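Local coordinates for syndapin (Drosophila melanogaster, PDB 3I2W), which probably takes part in endocytosis, its F-BAR domain, the part in this structure, forming a homodimer that is thought to bind membrane phospholipids, at residues K99-E104 with K223-F228; N105-H108 with K114-K117; Q127-K132 with T201-V206. All blocks are in the same frame, centred on the assembly; numbering follows the deposited sequence.

Interaction 1. Residues K99-E104 with K223-F228; sequences KTWQKE and KTRLQF
Arg225 NH2 is gripped by two carboxylates, those of Glu222 on its own helix and Glu61 of the second subunit, while the aliphatic root of the same side chain lies against Trp101. Its CG comes 3.7 Å from Trp101 CH2, and the two side chains cross at roughly a right angle. The chain then bends away from the indole, leading the guanidinium to its acid partners and to a cation-pi contact with Phe229. The two acids probably balance the arginine's charge and hold its end in place, tying the contact to the second subunit. Most of the buried surface belongs to Trp101 and Phe228. The five-membered ring of the indole and the phenyl ring stack face to face, centroids 3.6 Å apart and planes only 10° from parallel. Trp101 CD1 sits over the middle of the phenyl face. Here segments 99-104 and 223-228, on helices 63-105 and 169-240 of the F-BAR bundle, are antiparallel (171°) with axes 12.4 Å apart, and the paired rings bridge that wide gap. Trp101 reaches across with CG anti to the backbone N (chi1 -165°); Phe228 leaves its helix in a similar way, and the two side chains pass alongside each other, pointing opposite ways. At the indole's edge, near its plane, Thr224 CG2 lies 3.7 Å from Trp101 CZ2. The Trp101 side chain also touches Cys24 of helix 11-58.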
loop_
_atom_site.group_PDB
_atom_site.type_symbol
_atom_site.label_atom_id
_atom_site.label_comp_id
_atom_site.label_asym_id
_atom_site.label_seq_id
_atom_site.Cartn_x
_atom_site.Cartn_y
_atom_site.Cartn_z
ATOM N N LYS B 99 -10.927 17.032 10.091
ATOM C CA LYS B 99 -10.940 17.189 11.514
ATOM C C LYS B 99 -11.573 18.575 11.925
ATOM O O LYS B 99 -12.290 18.693 12.919
ATOM C CB LYS B 99 -9.538 16.970 12.066
ATOM C CG LYS B 99 -9.501 17.261 13.560
ATOM C CD LYS B 99 -8.604 16.397 14.322
ATOM C CE LYS B 99 -7.793 17.251 15.279
ATOM N NZ LYS B 99 -7.069 16.427 16.350
ATOM N N THR B 100 -11.301 19.590 11.102
ATOM C CA THR B 100 -11.650 20.952 11.383
ATOM C C THR B 100 -13.118 21.173 11.158
ATOM O O THR B 100 -13.817 21.741 12.041
ATOM C CB THR B 100 -10.802 21.952 10.577
ATOM O OG1 THR B 100 -9.679 22.368 11.363
ATOM C CG2 THR B 100 -11.579 23.210 10.296
ATOM N N TRP B 101 -13.598 20.775 9.997
ATOM C CA TRP B 101 -14.974 20.950 9.654
ATOM C C TRP B 101 -15.847 20.260 10.692
ATOM O O TRP B 101 -16.831 20.807 11.164
ATOM C CB TRP B 101 -15.138 20.316 8.308
ATOM C CG TRP B 101 -16.350 20.636 7.582
ATOM C CD1 TRP B 101 -16.480 21.571 6.608
ATOM C CD2 TRP B 101 -17.593 19.934 7.630
ATOM N NE1 TRP B 101 -17.742 21.539 6.068
ATOM C CE2 TRP B 101 -18.454 20.544 6.676
ATOM C CE3 TRP B 101 -18.076 18.856 8.387
ATOM C CZ2 TRP B 101 -19.780 20.144 6.486
ATOM C CZ3 TRP B 101 -19.413 18.437 8.179
ATOM C CH2 TRP B 101 -20.245 19.099 7.245
ATOM N N GLN B 102 -15.454 19.054 11.071
ATOM C CA GLN B 102 -16.218 18.274 11.991
ATOM C C GLN B 102 -16.294 18.969 13.361
ATOM O O GLN B 102 -17.315 18.930 13.984
ATOM C CB GLN B 102 -15.614 16.860 12.095
ATOM C CG GLN B 102 -16.230 15.982 13.203
ATOM C CD GLN B 102 -15.557 14.638 13.368
ATOM O OE1 GLN B 102 -14.366 14.562 13.575
ATOM N NE2 GLN B 102 -16.328 13.568 13.287
ATOM N N LYS B 103 -15.203 19.549 13.842
ATOM C CA LYS B 103 -15.203 20.339 15.030
ATOM C C LYS B 103 -16.166 21.511 14.884
ATOM O O LYS B 103 -16.818 21.885 15.830
ATOM C CB LYS B 103 -13.807 20.895 15.233
ATOM C CG LYS B 103 -13.639 21.778 16.479
ATOM C CD LYS B 103 -12.255 22.519 16.570
ATOM C CE LYS B 103 -12.261 23.539 17.796
ATOM N NZ LYS B 103 -10.888 23.732 18.488
ATOM N N GLU B 104 -16.271 22.081 13.685
ATOM C CA GLU B 104 -16.951 23.357 13.539
ATOM C C GLU B 104 -18.419 23.225 13.390
ATOM O O GLU B 104 -19.137 24.158 13.702
ATOM C CB GLU B 104 -16.394 24.195 12.400
ATOM C CG GLU B 104 -15.335 25.130 12.961
ATOM C CD GLU B 104 -14.362 25.669 11.914
ATOM O OE1 GLU B 104 -14.603 25.584 10.669
ATOM O OE2 GLU B 104 -13.326 26.201 12.368
ATOM N N LYS B 223 -26.746 19.458 2.344
ATOM C CA LYS B 223 -26.207 19.811 1.008
ATOM C C LYS B 223 -24.741 20.145 1.149
ATOM O O LYS B 223 -23.905 19.636 0.454
ATOM C CB LYS B 223 -26.935 21.032 0.436
ATOM C CG LYS B 223 -26.583 21.398 -0.999
ATOM C CD LYS B 223 -26.968 22.844 -1.299
ATOM C CE LYS B 223 -27.371 23.070 -2.791
ATOM N NZ LYS B 223 -27.256 24.569 -3.138
ATOM N N THR B 224 -24.471 20.995 2.113
ATOM C CA THR B 224 -23.198 21.405 2.497
ATOM C C THR B 224 -22.222 20.283 2.830
ATOM O O THR B 224 -21.053 20.328 2.443
ATOM C CB THR B 224 -23.443 22.263 3.691
ATOM O OG1 THR B 224 -23.517 23.604 3.237
ATOM C CG2 THR B 224 -22.341 22.178 4.776
ATOM N N ARG B 225 -22.668 19.296 3.601
ATOM C CA ARG B 225 -21.790 18.195 3.947
ATOM C C ARG B 225 -21.447 17.484 2.671
ATOM O O ARG B 225 -20.282 17.156 2.429
ATOM C CB ARG B 225 -22.433 17.212 4.931
ATOM C CG ARG B 225 -21.396 16.153 5.419
ATOM C CD ARG B 225 -21.989 15.023 6.151
ATOM N NE ARG B 225 -22.929 14.262 5.318
ATOM C CZ ARG B 225 -22.589 13.312 4.441
ATOM N NH1 ARG B 225 -21.319 13.012 4.240
ATOM N NH2 ARG B 225 -23.519 12.676 3.737
ATOM N N LEU B 226 -22.453 17.245 1.843
ATOM C CA LEU B 226 -22.184 16.466 0.651
ATOM C C LEU B 226 -21.228 17.225 -0.275
ATOM O O LEU B 226 -20.503 16.620 -1.030
ATOM C CB LEU B 226 -23.448 16.082 -0.091
ATOM C CG LEU B 226 -24.448 15.220 0.645
ATOM C CD1 LEU B 226 -25.608 15.164 -0.235
ATOM C CD2 LEU B 226 -24.016 13.811 0.819
ATOM N N GLN B 227 -21.244 18.545 -0.228
ATOM C CA GLN B 227 -20.406 19.289 -1.102
ATOM C C GLN B 227 -18.982 19.159 -0.570
ATOM O O GLN B 227 -18.050 18.786 -1.286
ATOM C CB GLN B 227 -20.888 20.746 -1.217
ATOM C CG GLN B 227 -22.228 20.846 -1.920
ATOM C CD GLN B 227 -22.743 22.278 -2.260
ATOM O OE1 GLN B 227 -23.361 22.444 -3.321
ATOM N NE2 GLN B 227 -22.544 23.281 -1.361
ATOM N N PHE B 228 -18.819 19.421 0.705
ATOM C CA PHE B 228 -17.559 19.263 1.355
ATOM C C PHE B 228 -16.966 17.898 1.062
ATOM O O PHE B 228 -15.829 17.822 0.613
ATOM C CB PHE B 228 -17.784 19.431 2.826
ATOM C CG PHE B 228 -16.572 19.295 3.626
ATOM C CD1 PHE B 228 -15.580 20.226 3.547
ATOM C CD2 PHE B 228 -16.416 18.232 4.481
ATOM C CE1 PHE B 228 -14.444 20.095 4.318
ATOM C CE2 PHE B 228 -15.305 18.098 5.247
ATOM C CZ PHE B 228 -14.315 19.024 5.161
#

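Interaction 2. Residues N105-H108 with K114-K117; sequences NYHH and KERK
Glu115 turns its carboxylate back against the backbone of Asn105-His107, and this is the closely fitted part of the contact. The backbone N of His107 donates to Glu115 OE1 at 3.1 Å, an almost straight bond (161°) that meets the carboxylate on its syn side, slightly out of plane. The same oxygen lies 3.5 Å from Tyr106 CA. A bend in the glutamate chain at chi2 (71°) folds the acid into this position. Beside it, Lys114 N, at the start of helix 114-159, donates to His107 O at 3.2 Å. Replacing Glu115 by an alanine would probably leave the His107 N-H without its acceptor and let this turn of backbone move more freely. The outer side is looser and faces solvent: His107 CB and Lys114 CB are 4.3 Å apart, and both polar ends find partners elsewhere, His107 NE2 at Glu104 O and Lys114 NZ at Asp118. Residues 105-108 lead from helix 63-105 into a two-stranded hairpin, 108-109 with 112-113, after which helix 114-159 begins. Tyr106 packs on Ile113 of that hairpin, Glu115 on Ile17 of helix 11-58, and Asn105 on Phe221 of helix 169-240.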
loop_
_atom_site.group_PDB
_atom_site.type_symbol
_atom_site.label_atom_id
_atom_site.label_comp_id
_atom_site.label_asym_id
_atom_site.label_seq_id
_atom_site.Cartn_x
_atom_site.Cartn_y
_atom_site.Cartn_z
ATOM N N ASN B 105 -18.872 22.056 12.969
ATOM C CA ASN B 105 -20.264 21.877 12.661
ATOM C C ASN B 105 -21.009 20.967 13.566
ATOM O O ASN B 105 -22.193 20.762 13.327
ATOM C CB ASN B 105 -20.396 21.313 11.276
ATOM C CG ASN B 105 -19.893 22.242 10.259
ATOM O OD1 ASN B 105 -20.567 23.180 9.894
ATOM N ND2 ASN B 105 -18.693 21.987 9.772
ATOM N N TYR B 106 -20.339 20.386 14.552
ATOM C CA TYR B 106 -20.993 19.486 15.483
ATOM C C TYR B 106 -20.488 19.843 16.861
ATOM O O TYR B 106 -19.303 19.963 17.071
ATOM C CB TYR B 106 -20.719 18.014 15.129
ATOM C CG TYR B 106 -21.146 17.599 13.709
ATOM C CD1 TYR B 106 -22.471 17.364 13.396
ATOM C CD2 TYR B 106 -20.225 17.494 12.677
ATOM C CE1 TYR B 106 -22.878 17.002 12.082
ATOM C CE2 TYR B 106 -20.614 17.121 11.370
ATOM C CZ TYR B 106 -21.928 16.876 11.107
ATOM O OH TYR B 106 -22.306 16.539 9.866
ATOM N N HIS B 107 -21.391 20.106 17.788
ATOM C CA HIS B 107 -21.034 20.524 19.113
ATOM C C HIS B 107 -21.613 19.485 20.012
ATOM O O HIS B 107 -22.535 18.770 19.608
ATOM C CB HIS B 107 -21.548 21.928 19.334
ATOM C CG HIS B 107 -20.921 22.890 18.377
ATOM N ND1 HIS B 107 -19.704 23.498 18.628
ATOM C CD2 HIS B 107 -21.252 23.221 17.102
ATOM C CE1 HIS B 107 -19.346 24.208 17.574
ATOM N NE2 HIS B 107 -20.269 24.057 16.636
ATOM N N HIS B 108 -21.020 19.305 21.187
ATOM C CA HIS B 108 -21.394 18.150 21.981
ATOM C C HIS B 108 -21.887 18.586 23.319
ATOM O O HIS B 108 -21.090 19.037 24.104
ATOM C CB HIS B 108 -20.236 17.179 22.144
ATOM C CG HIS B 108 -19.698 16.670 20.859
ATOM N ND1 HIS B 108 -19.977 15.409 20.396
ATOM C CD2 HIS B 108 -18.857 17.228 19.952
ATOM C CE1 HIS B 108 -19.363 15.220 19.236
ATOM N NE2 HIS B 108 -18.673 16.310 18.947
ATOM N N LYS B 114 -25.688 18.732 19.563
ATOM C CA LYS B 114 -26.563 19.830 19.640
ATOM C C LYS B 114 -27.275 20.092 18.340
ATOM O O LYS B 114 -28.441 20.354 18.350
ATOM C CB LYS B 114 -25.724 21.021 20.054
ATOM C CG LYS B 114 -26.466 22.295 20.291
ATOM C CD LYS B 114 -25.522 23.290 20.911
ATOM C CE LYS B 114 -26.029 24.722 20.707
ATOM N NZ LYS B 114 -27.455 24.746 21.076
ATOM N N GLU B 115 -26.609 20.006 17.206
ATOM C CA GLU B 115 -27.305 20.197 15.961
ATOM C C GLU B 115 -28.431 19.212 15.765
ATOM O O GLU B 115 -29.468 19.568 15.220
ATOM C CB GLU B 115 -26.357 20.217 14.762
ATOM C CG GLU B 115 -25.362 21.412 14.782
ATOM C CD GLU B 115 -24.277 21.289 15.878
ATOM O OE1 GLU B 115 -24.244 20.287 16.613
ATOM O OE2 GLU B 115 -23.421 22.188 16.003
ATOM N N ARG B 116 -28.279 17.988 16.235
ATOM C CA ARG B 116 -29.409 17.052 16.206
ATOM C C ARG B 116 -30.541 17.402 17.186
ATOM O O ARG B 116 -31.711 17.466 16.817
ATOM C CB ARG B 116 -28.894 15.650 16.471
ATOM C CG ARG B 116 -29.829 14.560 16.040
ATOM C CD ARG B 116 -29.283 13.212 16.466
ATOM N NE ARG B 116 -30.366 12.246 16.515
ATOM C CZ ARG B 116 -30.242 10.930 16.571
ATOM N NH1 ARG B 116 -29.069 10.348 16.577
ATOM N NH2 ARG B 116 -31.320 10.195 16.577
ATOM N N LYS B 117 -30.182 17.633 18.436
ATOM C CA LYS B 117 -31.136 17.873 19.511
ATOM C C LYS B 117 -31.980 19.072 19.227
ATOM O O LYS B 117 -33.175 19.018 19.404
ATOM C CB LYS B 117 -30.367 18.142 20.793
ATOM C CG LYS B 117 -31.199 18.659 21.933
ATOM C CD LYS B 117 -32.005 17.559 22.601
ATOM C CE LYS B 117 -33.284 18.089 23.263
ATOM N NZ LYS B 117 -33.919 16.924 23.932
#

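Interaction 3. Residues Q127-K132 with T201-V206; sequences QKPWAK and TKYNSV
Tyr203 is the first residue of 201-206 to meet the facing helix, and it supplies the largest share of this side's buried area. A chi1 of -159° swings the phenol out beside its own carbonyl carbon, and it crosses obliquely to Pro129, its far end touching the pyrrolidine ring. Tyr203 OH lies 3.2 Å from Pro129 CB, and Tyr203 CE2 3.4 Å from the same carbon. Nearer the ring's root, Tyr203 CD2 approaches Trp130 CB at 4.0 Å, close to the plane of the indole. Asn204 follows with the polar link of the contact: its OD1 accepts from Trp130 NE1 at 3.1 Å, with an N-H...O angle of 158°. The oxygen lies almost exactly in the indole plane, although the amide itself is turned well away from that plane and the donor is tilted from the plane of the carbonyl. This bond helps fix the rotation of the largely buried tryptophan. Segments 127-132 and 201-206, on helices 114-159 and 169-240 of the elongated F-BAR bundle, run antiparallel at 165° with axes 10.1 Å apart. Both are kinked here: Pro129 has no N-H to give and Trp130 N also lacks its bond to the turn before; in the facing helix the N atoms of Ser205 and Val206 make no such bond. Val206 backs the Tyr203 ring, its CB 4.0 Å above the ring plane over the centre. Farther along, Tyr207 stacks on Trp130 and its OH is bonded to Gln127 NE2. Trp283 of the second subunit packs on both Trp130 and Asn204.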
loop_
_atom_site.group_PDB
_atom_site.type_symbol
_atom_site.label_atom_id
_atom_site.label_comp_id
_atom_site.label_asym_id
_atom_site.label_seq_id
_atom_site.Cartn_x
_atom_site.Cartn_y
_atom_site.Cartn_z
ATOM N N GLN B 127 -44.643 19.909 15.095
ATOM C CA GLN B 127 -45.588 18.803 14.870
ATOM C C GLN B 127 -46.623 18.763 15.977
ATOM O O GLN B 127 -47.709 18.194 15.797
ATOM C CB GLN B 127 -44.844 17.478 14.810
ATOM C CG GLN B 127 -45.644 16.320 14.301
ATOM C CD GLN B 127 -44.840 15.044 14.207
ATOM O OE1 GLN B 127 -44.286 14.527 15.209
ATOM N NE2 GLN B 127 -44.798 14.486 12.988
ATOM N N LYS B 128 -46.311 19.391 17.109
ATOM C CA LYS B 128 -47.152 19.318 18.288
ATOM C C LYS B 128 -48.662 19.603 18.033
ATOM O O LYS B 128 -49.473 18.701 18.216
ATOM C CB LYS B 128 -46.582 20.166 19.396
ATOM C CG LYS B 128 -47.304 20.002 20.670
ATOM C CD LYS B 128 -46.779 20.945 21.709
ATOM C CE LYS B 128 -46.593 20.157 23.003
ATOM N NZ LYS B 128 -46.511 21.030 24.235
ATOM N N PRO B 129 -49.034 20.824 17.559
ATOM C CA PRO B 129 -50.436 21.090 17.187
ATOM C C PRO B 129 -51.158 19.947 16.498
ATOM O O PRO B 129 -52.233 19.517 16.936
ATOM C CB PRO B 129 -50.304 22.247 16.207
ATOM C CG PRO B 129 -49.249 23.022 16.772
ATOM C CD PRO B 129 -48.215 22.019 17.291
ATOM N N TRP B 130 -50.577 19.466 15.422
ATOM C CA TRP B 130 -51.213 18.458 14.611
ATOM C C TRP B 130 -51.191 17.109 15.355
ATOM O O TRP B 130 -52.033 16.245 15.161
ATOM C CB TRP B 130 -50.432 18.404 13.323
ATOM C CG TRP B 130 -50.939 17.536 12.325
ATOM C CD1 TRP B 130 -51.816 17.865 11.334
ATOM C CD2 TRP B 130 -50.567 16.193 12.101
ATOM N NE1 TRP B 130 -52.053 16.767 10.522
ATOM C CE2 TRP B 130 -51.279 15.735 10.974
ATOM C CE3 TRP B 130 -49.711 15.322 12.742
ATOM C CZ2 TRP B 130 -51.146 14.451 10.474
ATOM C CZ3 TRP B 130 -49.595 13.995 12.245
ATOM C CH2 TRP B 130 -50.301 13.592 11.129
ATOM N N ALA B 131 -50.235 16.930 16.245
ATOM C CA ALA B 131 -50.237 15.724 17.018
ATOM C C ALA B 131 -51.491 15.697 17.876
ATOM O O ALA B 131 -52.176 14.706 17.886
ATOM C CB ALA B 131 -48.989 15.650 17.866
ATOM N N LYS B 132 -51.774 16.776 18.608
ATOM C CA LYS B 132 -53.059 16.969 19.268
ATOM C C LYS B 132 -54.228 16.595 18.349
ATOM O O LYS B 132 -54.897 15.577 18.557
ATOM C CB LYS B 132 -53.245 18.419 19.681
ATOM C CG LYS B 132 -52.243 18.973 20.699
ATOM C CD LYS B 132 -51.883 17.954 21.799
ATOM C CE LYS B 132 -50.895 18.570 22.817
ATOM N NZ LYS B 132 -51.304 20.005 23.060
ATOM N N THR B 201 -58.324 18.313 9.222
ATOM C CA THR B 201 -58.225 18.508 7.749
ATOM C C THR B 201 -57.990 19.948 7.397
ATOM O O THR B 201 -57.504 20.247 6.337
ATOM C CB THR B 201 -59.408 17.950 6.909
ATOM O OG1 THR B 201 -59.686 16.609 7.309
ATOM C CG2 THR B 201 -59.062 17.903 5.420
ATOM N N LYS B 202 -58.258 20.847 8.311
ATOM C CA LYS B 202 -58.039 22.216 7.961
ATOM C C LYS B 202 -56.670 22.683 8.438
ATOM O O LYS B 202 -56.119 23.656 7.897
ATOM C CB LYS B 202 -59.218 23.115 8.406
ATOM C CG LYS B 202 -59.134 23.682 9.810
ATOM C CD LYS B 202 -59.375 25.226 9.769
ATOM C CE LYS B 202 -60.875 25.611 9.647
ATOM N NZ LYS B 202 -61.580 25.620 10.978
ATOM N N TYR B 203 -56.118 21.988 9.430
ATOM C CA TYR B 203 -54.755 22.267 9.887
ATOM C C TYR B 203 -53.680 21.681 8.973
ATOM O O TYR B 203 -52.566 22.138 9.025
ATOM C CB TYR B 203 -54.508 21.812 11.321
ATOM C CG TYR B 203 -53.342 22.516 11.988
ATOM C CD1 TYR B 203 -53.458 23.820 12.406
ATOM C CD2 TYR B 203 -52.128 21.860 12.234
ATOM C CE1 TYR B 203 -52.402 24.475 13.033
ATOM C CE2 TYR B 203 -51.040 22.509 12.870
ATOM C CZ TYR B 203 -51.182 23.822 13.265
ATOM O OH TYR B 203 -50.150 24.528 13.901
ATOM N N ASN B 204 -54.011 20.705 8.134
ATOM C CA ASN B 204 -53.010 19.966 7.450
ATOM C C ASN B 204 -52.014 20.849 6.732
ATOM O O ASN B 204 -50.802 20.586 6.704
ATOM C CB ASN B 204 -53.632 19.036 6.415
ATOM C CG ASN B 204 -54.172 17.753 7.021
ATOM O OD1 ASN B 204 -54.028 17.485 8.217
ATOM N ND2 ASN B 204 -54.797 16.944 6.181
ATOM N N SER B 205 -52.509 21.902 6.118
ATOM C CA SER B 205 -51.652 22.577 5.237
ATOM C C SER B 205 -50.734 23.422 6.099
ATOM O O SER B 205 -49.557 23.566 5.792
ATOM C CB SER B 205 -52.472 23.341 4.246
ATOM O OG SER B 205 -52.934 24.460 4.897
ATOM N N VAL B 206 -51.228 23.938 7.205
ATOM C CA VAL B 206 -50.330 24.640 8.118
ATOM C C VAL B 206 -49.213 23.721 8.596
ATOM O O VAL B 206 -48.060 24.159 8.699
ATOM C CB VAL B 206 -51.077 25.184 9.315
ATOM C CG1 VAL B 206 -50.096 25.659 10.458
ATOM C CG2 VAL B 206 -52.004 26.298 8.854
#

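Interactions 1 and 2 adjoin, their centres 13 Å apart. Tyr106 joins them, its CE2 lying 3.7 Å from Trp101 CZ3 and its OH 4.0 Å from Arg225 CD. Interaction 3 stands farther along the bundle, its centre 34 Å from that of interaction 1 and 28 Å from that of interaction 2; the nearest atoms are about 22 Å and 12 Å away. Helix 169-240 serves interactions 1 and 3, and helix 114-159 serves 2 and 3. Interactions 1 and 3 both touch the second subunit, whereas no other chain of the assembly touches interaction 2. Glu61, whose second-subunit copy binds Arg225, is also among the residues of the sodium site.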